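Local coordinates for protein DsrH (Allochromatium vinosum, PDB 2HY5) that forms a complex with DsrE and DsrF and probably takes part in sulfur transfer during the oxidation of stored sulfur, at residues K22-G27 and G55-Y60; D35-A40 and K67-S72. All coordinates share one frame; numbering follows the deposited sequence.

Contact 1 (K22-G27 and G55-Y60)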
ATOM      1  N   LYS C  22      20.809  -0.589  -7.214  1.00 13.80           N
ATOM      2  CA  LYS C  22      21.622   0.563  -7.578  1.00 13.47           C
ATOM      3  C   LYS C  22      22.515   1.025  -6.429  1.00 13.60           C
ATOM      4  O   LYS C  22      23.666   1.416  -6.644  1.00 15.46           O
ATOM      5  CB  LYS C  22      20.735   1.735  -8.011  1.00 15.45           C
ATOM      6  CG  LYS C  22      21.509   3.033  -8.185  1.00 18.38           C
ATOM      7  CD  LYS C  22      20.629   4.174  -8.661  1.00 20.46           C
ATOM      8  CE  LYS C  22      21.434   5.466  -8.746  1.00 22.89           C
ATOM      9  NZ  LYS C  22      20.641   6.611  -9.274  1.00 23.33           N
ATOM     10  N   PHE C  23      21.995   0.970  -5.207  1.00 12.41           N
ATOM     11  CA  PHE C  23      22.758   1.440  -4.056  1.00 10.38           C
ATOM     12  C   PHE C  23      23.504   0.382  -3.249  1.00 10.82           C
ATOM     13  O   PHE C  23      24.396   0.718  -2.474  1.00 12.48           O
ATOM     14  CB  PHE C  23      21.850   2.253  -3.128  1.00 10.68           C
ATOM     15  CG  PHE C  23      21.329   3.520  -3.751  1.00 11.00           C
ATOM     16  CD1 PHE C  23      20.055   3.571  -4.306  1.00 11.52           C
ATOM     17  CD2 PHE C  23      22.125   4.656  -3.803  1.00 10.84           C
ATOM     18  CE1 PHE C  23      19.589   4.732  -4.912  1.00 11.76           C
ATOM     19  CE2 PHE C  23      21.670   5.822  -4.407  1.00 11.10           C
ATOM     20  CZ  PHE C  23      20.398   5.862  -4.959  1.00 13.51           C
ATOM     21  N   ALA C  24      23.148  -0.887  -3.419  1.00 10.16           N
ATOM     22  CA  ALA C  24      23.833  -1.956  -2.695  1.00  9.38           C
ATOM     23  C   ALA C  24      25.269  -2.011  -3.199  1.00 11.02           C
ATOM     24  O   ALA C  24      25.508  -1.923  -4.402  1.00 12.15           O
ATOM     25  CB  ALA C  24      23.142  -3.287  -2.943  1.00 12.57           C
ATOM     26  N   THR C  25      26.225  -2.157  -2.288  1.00  9.02           N
ATOM     27  CA  THR C  25      27.629  -2.202  -2.683  1.00 10.79           C
ATOM     28  C   THR C  25      28.237  -3.596  -2.624  1.00 12.51           C
ATOM     29  O   THR C  25      27.673  -4.511  -2.023  1.00 11.06           O
ATOM     30  CB  THR C  25      28.479  -1.252  -1.816  1.00 13.31           C
ATOM     31  OG1 THR C  25      28.327  -1.591  -0.434  1.00 14.31           O
ATOM     32  CG2 THR C  25      28.043   0.188  -2.028  1.00 13.98           C
ATOM     33  N   GLU C  26      29.392  -3.740  -3.267  1.00 11.32           N
ATOM     34  CA  GLU C  26      30.123  -5.003  -3.319  1.00 14.35           C
ATOM     35  C   GLU C  26      30.172  -5.687  -1.959  1.00 13.15           C
ATOM     36  O   GLU C  26      30.578  -5.081  -0.971  1.00 13.23           O
ATOM     37  CB  GLU C  26      31.552  -4.746  -3.808  1.00 43.85           C
ATOM     38  CG  GLU C  26      32.501  -5.933  -3.684  1.00 51.25           C
ATOM     39  CD  GLU C  26      32.300  -6.968  -4.772  1.00 56.39           C
ATOM     40  OE1 GLU C  26      32.461  -6.616  -5.958  1.00 59.08           O
ATOM     41  OE2 GLU C  26      31.986  -8.132  -4.442  1.00 59.14           O
ATOM     42  N   GLY C  27      29.762  -6.951  -1.915  1.00 17.36           N
ATOM     43  CA  GLY C  27      29.798  -7.695  -0.670  1.00 18.63           C
ATOM     44  C   GLY C  27      28.505  -7.693   0.122  1.00 18.90           C
ATOM     45  O   GLY C  27      28.340  -8.489   1.049  1.00 19.74           O
ATOM     46  N   GLY C  55      26.886 -10.525  -9.753  1.00 20.09           N
ATOM     47  CA  GLY C  55      28.305 -10.294  -9.953  1.00 22.31           C
ATOM     48  C   GLY C  55      28.998  -9.601  -8.795  1.00 22.79           C
ATOM     49  O   GLY C  55      30.206  -9.744  -8.624  1.00 24.19           O
ATOM     50  N   LYS C  56      28.254  -8.849  -7.989  1.00 20.97           N
ATOM     51  CA  LYS C  56      28.874  -8.161  -6.861  1.00 20.84           C
ATOM     52  C   LYS C  56      28.134  -8.321  -5.540  1.00 18.28           C
ATOM     53  O   LYS C  56      28.672  -8.000  -4.483  1.00 19.48           O
ATOM     54  CB  LYS C  56      29.054  -6.668  -7.174  1.00 54.37           C
ATOM     55  CG  LYS C  56      27.819  -5.785  -7.001  1.00 57.41           C
ATOM     56  CD  LYS C  56      26.702  -6.129  -7.970  1.00 61.87           C
ATOM     57  CE  LYS C  56      25.824  -4.910  -8.238  1.00 63.66           C
ATOM     58  NZ  LYS C  56      25.378  -4.225  -6.990  1.00 66.37           N
ATOM     59  N   LEU C  57      26.907  -8.826  -5.599  1.00 14.25           N
ATOM     60  CA  LEU C  57      26.097  -9.013  -4.399  1.00 11.00           C
ATOM     61  C   LEU C  57      25.739 -10.477  -4.183  1.00 11.17           C
ATOM     62  O   LEU C  57      25.769 -11.273  -5.118  1.00 12.60           O
ATOM     63  CB  LEU C  57      24.786  -8.230  -4.520  1.00 11.85           C
ATOM     64  CG  LEU C  57      24.825  -6.741  -4.866  1.00 13.66           C
ATOM     65  CD1 LEU C  57      23.397  -6.255  -5.094  1.00 11.55           C
ATOM     66  CD2 LEU C  57      25.502  -5.954  -3.747  1.00 12.43           C
ATOM     67  N   LYS C  58      25.399 -10.821  -2.941  1.00  9.03           N
ATOM     68  CA  LYS C  58      24.961 -12.169  -2.602  1.00  8.80           C
ATOM     69  C   LYS C  58      23.438 -12.049  -2.537  1.00  7.89           C
ATOM     70  O   LYS C  58      22.912 -11.296  -1.719  1.00  7.90           O
ATOM     71  CB  LYS C  58      25.495 -12.592  -1.231  1.00 20.16           C
ATOM     72  CG  LYS C  58      27.009 -12.577  -1.111  1.00 25.88           C
ATOM     73  CD  LYS C  58      27.438 -12.977   0.294  1.00 31.66           C
ATOM     74  CE  LYS C  58      28.951 -12.992   0.432  1.00 35.74           C
ATOM     75  NZ  LYS C  58      29.378 -13.471   1.778  1.00 37.74           N
ATOM     76  N   LEU C  59      22.736 -12.773  -3.401  1.00  7.02           N
ATOM     77  CA  LEU C  59      21.277 -12.702  -3.431  1.00  6.53           C
ATOM     78  C   LEU C  59      20.636 -13.933  -2.803  1.00  6.54           C
ATOM     79  O   LEU C  59      21.091 -15.062  -3.010  1.00  6.93           O
ATOM     80  CB  LEU C  59      20.782 -12.569  -4.875  1.00 11.07           C
ATOM     81  CG  LEU C  59      21.339 -11.434  -5.737  1.00 13.67           C
ATOM     82  CD1 LEU C  59      20.633 -11.450  -7.089  1.00 16.25           C
ATOM     83  CD2 LEU C  59      21.139 -10.094  -5.044  1.00 14.95           C
ATOM     84  N   TYR C  60      19.572 -13.700  -2.039  1.00  6.12           N
ATOM     85  CA  TYR C  60      18.837 -14.766  -1.367  1.00  5.24           C
ATOM     86  C   TYR C  60      17.352 -14.568  -1.617  1.00  5.77           C
ATOM     87  O   TYR C  60      16.900 -13.444  -1.826  1.00  6.09           O
ATOM     88  CB  TYR C  60      19.077 -14.724   0.143  1.00  6.14           C
ATOM     89  CG  TYR C  60      20.523 -14.835   0.545  1.00  8.35           C
ATOM     90  CD1 TYR C  60      21.377 -13.735   0.466  1.00 10.42           C
ATOM     91  CD2 TYR C  60      21.046 -16.048   0.985  1.00  9.48           C
ATOM     92  CE1 TYR C  60      22.720 -13.844   0.818  1.00 11.62           C
ATOM     93  CE2 TYR C  60      22.389 -16.168   1.338  1.00 12.33           C
ATOM     94  CZ  TYR C  60      23.217 -15.064   1.250  1.00 12.35           C
ATOM     95  OH  TYR C  60      24.549 -15.190   1.574  1.00 12.82           O
TER
HETATM   96  O   HOH W   1      25.095  -1.337  -7.192  1.00 43.77           O
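Gly27 N points straight at Lys56 O, 3.0 Å away with 171° at the hydrogen, and makes the one direct hydrogen bond between the two backbones. The same carbonyl oxygen also takes a CA-H...O contact from Glu26. Next to it, the two methyls of Leu57 close on Ala24 CB, CD1 and CD2 each at 3.7 Å; CD2 also lies close to the backbone, 3.1 Å from Thr25 O. Leu57 has its CG beside its backbone N (chi1 -53°), which swings this fork toward the loop. Glu26 starts out away from the other segment but bends at chi2 (78°), and its carboxylate returns over Lys56, with OE1 3.6 Å from Lys56 CB. Its OE2 is 3.3 Å from Lys56 O. The Lys56 chain, bent at chi2 and chi4, runs the other way, and its NZ gives a hydrogen bond to a water, 2.9 Å from NZ, which probably donates to Ala24 O.

Further out, Ala24 is where the chain leaves helix 16-23, and Lys58 begins the pairing of strand 58-62 with Ala28 and Val30. Thr25 OG1 is held by Asn128 of the DsrF chain. One straight backbone bond is thus combined with side-chain packing and a water bridge from Lys56, while the approach of Glu26 OE2 to Lys56 O sets two acceptors together and is probably mildly unfavourable if the acid is ionised.

Contact 2 (D35-A40 and K67-S72)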
ATOM      1  N   ASP C  35       6.306 -10.503  -2.009  1.00  5.52           N
ATOM      2  CA  ASP C  35       6.197 -10.331  -3.456  1.00  8.48           C
ATOM      3  C   ASP C  35       7.536 -10.071  -4.155  1.00  8.61           C
ATOM      4  O   ASP C  35       7.620 -10.107  -5.388  1.00  8.98           O
ATOM      5  CB  ASP C  35       5.211  -9.202  -3.772  1.00 12.63           C
ATOM      6  CG  ASP C  35       3.764  -9.589  -3.490  1.00 15.85           C
ATOM      7  OD1 ASP C  35       2.890  -8.700  -3.576  1.00 16.34           O
ATOM      8  OD2 ASP C  35       3.487 -10.778  -3.197  1.00 14.43           O
ATOM      9  N   GLY C  36       8.582  -9.805  -3.376  1.00  6.63           N
ATOM     10  CA  GLY C  36       9.888  -9.571  -3.969  1.00  7.42           C
ATOM     11  C   GLY C  36      10.423 -10.837  -4.626  1.00  6.85           C
ATOM     12  O   GLY C  36      11.319 -10.779  -5.475  1.00  7.12           O
ATOM     13  N   ILE C  37       9.866 -11.978  -4.222  1.00  4.71           N
ATOM     14  CA  ILE C  37      10.243 -13.305  -4.728  1.00  7.25           C
ATOM     15  C   ILE C  37      10.214 -13.434  -6.252  1.00  6.36           C
ATOM     16  O   ILE C  37      11.024 -14.144  -6.844  1.00  5.37           O
ATOM     17  CB  ILE C  37       9.305 -14.385  -4.117  1.00 18.17           C
ATOM     18  CG1 ILE C  37      10.062 -15.178  -3.060  1.00 23.85           C
ATOM     19  CG2 ILE C  37       8.700 -15.279  -5.196  1.00 25.19           C
ATOM     20  CD1 ILE C  37      10.432 -14.367  -1.872  1.00 23.37           C
ATOM     21  N   TYR C  38       9.273 -12.746  -6.882  1.00  7.03           N
ATOM     22  CA  TYR C  38       9.136 -12.832  -8.328  1.00  7.37           C
ATOM     23  C   TYR C  38      10.395 -12.404  -9.084  1.00  7.20           C
ATOM     24  O   TYR C  38      10.647 -12.875 -10.192  1.00  8.74           O
ATOM     25  CB  TYR C  38       7.931 -12.007  -8.773  1.00  7.51           C
ATOM     26  CG  TYR C  38       6.626 -12.541  -8.222  1.00  7.18           C
ATOM     27  CD1 TYR C  38       5.846 -11.776  -7.352  1.00  7.68           C
ATOM     28  CD2 TYR C  38       6.166 -13.806  -8.577  1.00  5.73           C
ATOM     29  CE1 TYR C  38       4.642 -12.258  -6.854  1.00  7.75           C
ATOM     30  CE2 TYR C  38       4.956 -14.300  -8.087  1.00  6.99           C
ATOM     31  CZ  TYR C  38       4.199 -13.516  -7.223  1.00  4.27           C
ATOM     32  OH  TYR C  38       2.993 -13.975  -6.741  1.00  5.66           O
ATOM     33  N   ALA C  39      11.181 -11.520  -8.483  1.00  8.16           N
ATOM     34  CA  ALA C  39      12.408 -11.056  -9.117  1.00  7.58           C
ATOM     35  C   ALA C  39      13.455 -12.167  -9.214  1.00  8.90           C
ATOM     36  O   ALA C  39      14.362 -12.095 -10.034  1.00 10.42           O
ATOM     37  CB  ALA C  39      12.978  -9.872  -8.340  1.00  8.08           C
ATOM     38  N   ALA C  40      13.324 -13.197  -8.385  1.00  7.57           N
ATOM     39  CA  ALA C  40      14.294 -14.291  -8.388  1.00  7.73           C
ATOM     40  C   ALA C  40      14.018 -15.371  -9.431  1.00  9.61           C
ATOM     41  O   ALA C  40      14.823 -16.285  -9.615  1.00 10.30           O
ATOM     42  CB  ALA C  40      14.355 -14.919  -6.999  1.00  6.03           C
ATOM     43  N   LYS C  67       7.418 -20.818  -2.577  1.00  9.15           N
ATOM     44  CA  LYS C  67       6.504 -21.952  -2.655  1.00 10.17           C
ATOM     45  C   LYS C  67       5.042 -21.534  -2.584  1.00  9.49           C
ATOM     46  O   LYS C  67       4.194 -22.088  -3.278  1.00  8.98           O
ATOM     47  CB  LYS C  67       6.778 -22.946  -1.519  1.00 20.35           C
ATOM     48  CG  LYS C  67       8.221 -23.375  -1.334  1.00 27.90           C
ATOM     49  CD  LYS C  67       8.337 -24.222  -0.070  1.00 31.72           C
ATOM     50  CE  LYS C  67       9.753 -24.243   0.501  1.00 35.08           C
ATOM     51  NZ  LYS C  67      10.757 -24.821  -0.433  1.00 37.22           N
ATOM     52  N   ALA C  68       4.744 -20.560  -1.736  1.00  8.32           N
ATOM     53  CA  ALA C  68       3.377 -20.095  -1.579  1.00  7.12           C
ATOM     54  C   ALA C  68       2.844 -19.520  -2.886  1.00  8.32           C
ATOM     55  O   ALA C  68       1.647 -19.600  -3.177  1.00  8.32           O
ATOM     56  CB  ALA C  68       3.317 -19.044  -0.491  1.00 10.25           C
ATOM     57  N   ARG C  69       3.742 -18.954  -3.681  1.00  6.70           N
ATOM     58  CA  ARG C  69       3.334 -18.357  -4.939  1.00  7.75           C
ATOM     59  C   ARG C  69       3.389 -19.301  -6.134  1.00  9.71           C
ATOM     60  O   ARG C  69       3.153 -18.890  -7.268  1.00  8.75           O
ATOM     61  CB  ARG C  69       4.136 -17.078  -5.166  1.00  7.26           C
ATOM     62  CG  ARG C  69       3.709 -15.989  -4.177  1.00  5.86           C
ATOM     63  CD  ARG C  69       4.712 -14.865  -4.073  1.00  8.14           C
ATOM     64  NE  ARG C  69       4.266 -13.807  -3.167  1.00  6.52           N
ATOM     65  CZ  ARG C  69       4.246 -13.904  -1.841  1.00  6.29           C
ATOM     66  NH1 ARG C  69       4.643 -15.022  -1.241  1.00  6.00           N
ATOM     67  NH2 ARG C  69       3.848 -12.872  -1.113  1.00  7.24           N
ATOM     68  N   GLY C  70       3.685 -20.571  -5.864  1.00  8.33           N
ATOM     69  CA  GLY C  70       3.703 -21.585  -6.906  1.00  9.22           C
ATOM     70  C   GLY C  70       5.016 -21.934  -7.577  1.00 10.09           C
ATOM     71  O   GLY C  70       5.013 -22.547  -8.643  1.00 11.50           O
ATOM     72  N   PHE C  71       6.140 -21.578  -6.973  1.00  9.78           N
ATOM     73  CA  PHE C  71       7.418 -21.883  -7.602  1.00 11.27           C
ATOM     74  C   PHE C  71       8.359 -22.736  -6.770  1.00 13.65           C
ATOM     75  O   PHE C  71       8.505 -22.528  -5.568  1.00 14.33           O
ATOM     76  CB  PHE C  71       8.117 -20.585  -8.009  1.00 12.60           C
ATOM     77  CG  PHE C  71       7.261 -19.694  -8.856  1.00 13.64           C
ATOM     78  CD1 PHE C  71       6.406 -18.764  -8.270  1.00 14.41           C
ATOM     79  CD2 PHE C  71       7.253 -19.833 -10.239  1.00 14.26           C
ATOM     80  CE1 PHE C  71       5.549 -17.987  -9.052  1.00 15.52           C
ATOM     81  CE2 PHE C  71       6.403 -19.065 -11.029  1.00 16.48           C
ATOM     82  CZ  PHE C  71       5.547 -18.139 -10.433  1.00 15.14           C
ATOM     83  N   SER C  72       8.986 -23.709  -7.425  1.00 13.07           N
ATOM     84  CA  SER C  72       9.939 -24.586  -6.753  1.00 13.27           C
ATOM     85  C   SER C  72      11.315 -23.936  -6.852  1.00 13.36           C
ATOM     86  O   SER C  72      11.515 -23.019  -7.647  1.00 11.16           O
ATOM     87  CB  SER C  72       9.959 -25.966  -7.416  1.00 17.74           C
ATOM     88  OG  SER C  72      10.358 -25.867  -8.769  1.00 21.50           O
TER
HETATM   89  O   HOH W   2       2.010 -16.302  -7.798  1.00  7.75           O
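The NE edge of Arg69 faces Asp35: NE (3.1 Å) and NH2 (3.0 Å) both give hydrogen bonds to the single oxygen OD2 in a salt bridge. That oxygen lies in the guanidinium plane, but the carboxylate is turned 77° against it; NE meets OD2 at its anti lone pair, while NH2 comes on the same anti side but 33° out of the carboxylate plane. The remaining nitrogen, NH1, has a salt bridge to Asp65, so the arginine sits between two acids; NH2 also bonds Gln15 of the DsrE chain. A lysine in its place would probably be unable to serve both acids at once, leaving Asp35 or Asp65 without its charged mate.

Van der Waals contact follows the arginine's methylenes, which cross the Tyr38 phenol at about a right angle. Arg69 CD comes 3.3 Å from Tyr38 OH, and Ile37 CG2 touches the same carbon more loosely. The apolar pair is Phe71 CE1 at the edge of the Tyr38 ring, 3.9 Å from CE2. Tyr49 of the DsrF chain stacks on Tyr38.

One water joins the sides: Tyr38 OH donates to it at 2.7 Å, and it donates to Arg69 O.

Gly70, with positive phi, closes helix 63-68 in a Schellman motif, and Ile37 packs on that helix and on strand 58-62.

The two contacts lie on opposite sides of the chain's centre, their own centres about 20 Å apart and their nearest atoms about 6 Å apart, without touching. Along the chain the segments alternate: 22-27, 35-40, 55-60, 67-72. Strand 29-32 runs between the first two, and strand 58-62 passes directly into helix 63-68, linking the second segment of contact 1 with that of contact 2. These strands are neighbours in the parallel sheet, so contact 1 joins the loops leading into them, whereas contact 2 joins the chain beyond them. Both contacts also meet DsrF, so this strand pair is flanked at both ends by parts of the subunit interface.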